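Local coordinates for acyl-CoA hydrolase (Bacillus halodurans, PDB 1VPM), which probably hydrolyses long-chain fatty acyl-CoA thioesters and binds coenzyme A in a hexameric assembly of hotdog-fold subunits, at residues R21-Q26 and E87-V92. Numbering follows the deposited sequence.
Sequences RSRTIQ and ELEGFV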
ATOM      1  N   ARG A  21     -23.081  -0.604 -21.412  1.00 28.61           N
ATOM      2  CA  ARG A  21     -22.487  -1.882 -20.947  1.00 29.37           C
ATOM      3  C   ARG A  21     -21.135  -1.640 -20.274  1.00 28.12           C
ATOM      4  O   ARG A  21     -20.770  -2.342 -19.378  1.00 30.48           O
ATOM      5  CB  ARG A  21     -22.314  -2.894 -22.124  1.00 28.47           C
ATOM      6  CG  ARG A  21     -21.450  -4.208 -21.887  1.00 33.51           C
ATOM      7  CD  ARG A  21     -20.844  -4.908 -23.236  1.00 31.58           C
ATOM      8  NE  ARG A  21     -20.411  -6.300 -23.009  1.00 28.29           N
ATOM      9  CZ  ARG A  21     -21.238  -7.324 -22.902  1.00 36.81           C
ATOM     10  NH1 ARG A  21     -22.549  -7.143 -22.992  1.00 38.57           N
ATOM     11  NH2 ARG A  21     -20.774  -8.542 -22.682  1.00 29.17           N
ATOM     12  N   SER A  22     -20.382  -0.672 -20.787  1.00 26.64           N
ATOM     13  CA  SER A  22     -18.993  -0.437 -20.383  1.00 26.92           C
ATOM     14  C   SER A  22     -18.928   0.538 -19.190  1.00 27.48           C
ATOM     15  O   SER A  22     -17.905   0.604 -18.485  1.00 25.38           O
ATOM     16  CB  SER A  22     -18.217   0.166 -21.591  1.00 21.98           C
ATOM     17  OG  SER A  22     -18.534   1.580 -21.851  1.00 25.95           O
ATOM     18  N   ARG A  23     -20.006   1.301 -18.965  1.00 23.61           N
ATOM     19  CA  ARG A  23     -19.894   2.491 -18.107  1.00 24.52           C
ATOM     20  C   ARG A  23     -19.586   2.079 -16.679  1.00 27.71           C
ATOM     21  O   ARG A  23     -20.192   1.158 -16.145  1.00 25.87           O
ATOM     22  CB  ARG A  23     -21.137   3.362 -18.225  1.00 26.50           C
ATOM     23  CG  ARG A  23     -21.006   4.661 -17.405  0.65 32.64           C
ATOM     24  CD  ARG A  23     -22.102   5.654 -17.753  0.65 31.51           C
ATOM     25  NE  ARG A  23     -23.367   5.138 -17.261  0.65 28.74           N
ATOM     26  CZ  ARG A  23     -23.794   5.229 -16.006  0.65 37.70           C
ATOM     27  NH1 ARG A  23     -23.066   5.843 -15.075  0.65 39.94           N
ATOM     28  NH2 ARG A  23     -24.969   4.697 -15.680  0.65 37.03           N
ATOM     29  N   THR A  24     -18.602   2.737 -16.066  1.00 25.02           N
ATOM     30  CA  THR A  24     -18.120   2.370 -14.779  1.00 23.55           C
ATOM     31  C   THR A  24     -17.890   3.606 -13.936  1.00 25.51           C
ATOM     32  O   THR A  24     -17.460   4.629 -14.402  1.00 26.15           O
ATOM     33  CB  THR A  24     -16.805   1.576 -14.849  1.00 23.38           C
ATOM     34  OG1 THR A  24     -16.952   0.514 -15.807  1.00 26.84           O
ATOM     35  CG2 THR A  24     -16.323   1.030 -13.497  1.00 30.94           C
ATOM     36  N   ILE A  25     -18.266   3.468 -12.683  1.00 25.94           N
ATOM     37  CA  ILE A  25     -18.074   4.520 -11.670  1.00 28.88           C
ATOM     38  C   ILE A  25     -17.174   4.060 -10.535  1.00 27.07           C
ATOM     39  O   ILE A  25     -17.247   2.903 -10.023  1.00 26.77           O
ATOM     40  CB  ILE A  25     -19.416   5.009 -11.130  1.00 28.41           C
ATOM     41  CG1 ILE A  25     -20.137   5.815 -12.243  1.00 32.74           C
ATOM     42  CG2 ILE A  25     -19.206   5.861  -9.812  1.00 28.12           C
ATOM     43  CD1 ILE A  25     -21.563   5.880 -12.017  1.00 42.19           C
ATOM     44  N   GLN A  26     -16.297   4.962 -10.102  1.00 26.40           N
ATOM     45  CA  GLN A  26     -15.482   4.723  -8.904  1.00 28.53           C
ATOM     46  C   GLN A  26     -15.546   5.953  -8.007  1.00 27.54           C
ATOM     47  O   GLN A  26     -15.714   7.077  -8.475  1.00 27.84           O
ATOM     48  CB  GLN A  26     -14.037   4.415  -9.314  1.00 33.91           C
ATOM     49  CG  GLN A  26     -13.030   4.262  -8.230  1.00 40.66           C
ATOM     50  CD  GLN A  26     -13.235   3.085  -7.242  1.00 48.17           C
ATOM     51  OE1 GLN A  26     -14.339   2.798  -6.767  1.00 33.28           O
ATOM     52  NE2 GLN A  26     -12.111   2.467  -6.844  1.00 51.46           N
ATOM     53  N   GLU A  87     -14.629  11.349  -7.502  1.00 23.41           N
ATOM     54  CA  GLU A  87     -15.633  10.594  -8.232  1.00 22.14           C
ATOM     55  C   GLU A  87     -15.151  10.486  -9.700  1.00 23.87           C
ATOM     56  O   GLU A  87     -14.952  11.491 -10.317  1.00 28.04           O
ATOM     57  CB  GLU A  87     -16.947  11.348  -8.215  1.00 25.80           C
ATOM     58  CG  GLU A  87     -17.404  11.780  -6.804  1.00 41.54           C
ATOM     59  CD  GLU A  87     -18.663  12.710  -6.818  1.00 43.41           C
ATOM     60  OE1 GLU A  87     -19.009  13.283  -7.910  1.00 48.06           O
ATOM     61  OE2 GLU A  87     -19.279  12.840  -5.723  1.00 59.30           O
ATOM     62  N   LEU A  88     -15.086   9.275 -10.199  1.00 22.91           N
ATOM     63  CA  LEU A  88     -14.667   9.033 -11.550  1.00 19.68           C
ATOM     64  C   LEU A  88     -15.755   8.277 -12.312  1.00 22.91           C
ATOM     65  O   LEU A  88     -16.420   7.384 -11.712  1.00 27.89           O
ATOM     66  CB  LEU A  88     -13.371   8.208 -11.568  1.00 22.61           C
ATOM     67  CG  LEU A  88     -12.095   8.816 -10.926  1.00 20.05           C
ATOM     68  CD1 LEU A  88     -11.909   8.219  -9.526  1.00 25.85           C
ATOM     69  CD2 LEU A  88     -10.907   8.523 -11.779  1.00 25.67           C
ATOM     70  N   GLU A  89     -15.859   8.600 -13.605  1.00 25.59           N
ATOM     71  CA  GLU A  89     -16.781   7.890 -14.491  1.00 23.99           C
ATOM     72  C   GLU A  89     -16.132   7.696 -15.836  1.00 24.76           C
ATOM     73  O   GLU A  89     -15.597   8.641 -16.378  1.00 23.04           O
ATOM     74  CB  GLU A  89     -18.084   8.681 -14.651  1.00 24.11           C
ATOM     75  CG  GLU A  89     -19.116   7.982 -15.531  1.00 29.43           C
ATOM     76  CD  GLU A  89     -20.351   8.818 -15.804  1.00 34.49           C
ATOM     77  OE1 GLU A  89     -20.427  10.012 -15.450  1.00 32.63           O
ATOM     78  OE2 GLU A  89     -21.291   8.258 -16.372  1.00 42.83           O
ATOM     79  N   GLY A  90     -16.206   6.493 -16.350  1.00 22.97           N
ATOM     80  CA  GLY A  90     -15.609   6.147 -17.611  1.00 23.36           C
ATOM     81  C   GLY A  90     -16.612   5.421 -18.501  1.00 22.24           C
ATOM     82  O   GLY A  90     -17.494   4.705 -17.983  1.00 23.76           O
ATOM     83  N   PHE A  91     -16.474   5.628 -19.790  1.00 24.20           N
ATOM     84  CA  PHE A  91     -17.162   4.801 -20.784  1.00 24.91           C
ATOM     85  C   PHE A  91     -16.471   4.809 -22.120  1.00 22.63           C
ATOM     86  O   PHE A  91     -15.751   5.742 -22.465  1.00 20.66           O
ATOM     87  CB  PHE A  91     -18.630   5.210 -20.913  1.00 21.99           C
ATOM     88  CG  PHE A  91     -18.860   6.666 -21.081  1.00 22.98           C
ATOM     89  CD1 PHE A  91     -19.059   7.491 -19.979  1.00 27.54           C
ATOM     90  CD2 PHE A  91     -18.984   7.208 -22.341  1.00 26.29           C
ATOM     91  CE1 PHE A  91     -19.342   8.828 -20.152  1.00 29.31           C
ATOM     92  CE2 PHE A  91     -19.273   8.544 -22.512  1.00 30.68           C
ATOM     93  CZ  PHE A  91     -19.469   9.344 -21.406  1.00 28.81           C
ATOM     94  N   VAL A  92     -16.680   3.718 -22.852  1.00 20.48           N
ATOM     95  CA  VAL A  92     -16.152   3.567 -24.199  1.00 21.12           C
ATOM     96  C   VAL A  92     -16.970   4.480 -25.088  1.00 21.99           C
ATOM     97  O   VAL A  92     -18.200   4.407 -25.101  1.00 22.85           O
ATOM     98  CB  VAL A  92     -16.229   2.086 -24.679  1.00 19.51           C
ATOM     99  CG1 VAL A  92     -15.832   1.981 -26.120  1.00 20.77           C
ATOM    100  CG2 VAL A  92     -15.354   1.228 -23.859  1.00 21.58           C
TER
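Thr-24 and Gln-26 form antiparallel hydrogen-bonded pairs with Gly-90 and Leu-88, joining strand 24-29, outermost within this chain and meeting its copy in the second subunit, to strand 85-95, the segment axes running at 164° to each other. Thr-24 N reaches Gly-90 O at 3.0 Å, and Leu-88 N reaches Gln-26 O at 2.9 Å in an almost straight bond. Between them Ile-25 and Glu-89 make the non-hydrogen-bonded pair, where Ile-25 CA passes 3.3 Å from Leu-88 O in a CA-H...O contact. Beyond the Thr-24 and Gly-90 pair, Ser-22 OG accepts the Val-92 N-H at 3.0 Å and also bonds to Val-19 O. Thr-24 OG1 ties back to Ser-22 O at 2.8 Å and has a second partner in Lys-60 of helix 43-62; Gln-26 OE1 bonds to Thr-27 of the second subunit. On the face of Ile-25, Glu-89 stretches out from a CG anti to its backbone N (chi1 -178°), its CG passing 4.1 Å from Ile-25 CG1. The Arg-23 chain bends at chi3, and in the conformer described NH1 comes 3.3 Å from Glu-89 OE2, a long, bent salt bridge that the second conformer leaves doubtful; it meets the carboxylate from above its plane, the two flat groups turned 75° apart. Each charge has another mate, Glu-20 for Arg-23 and Arg-105 on strand 99-109 for Glu-89. A glutamine in place of Glu-89 would probably deprive Arg-105 of this carboxylate's charge and leave Arg-23 to rely on Glu-20. On the other face Leu-88 packs against Tyr-49 and Ile-53 of helix 43-62, the central hotdog helix. Backbone bonds thus set the register, Leu-88 gives apolar packing beside polar Thr-24 and Gln-26, and charges alternating from Glu-20 to Arg-105 probably steady one another on the Ile-25 face.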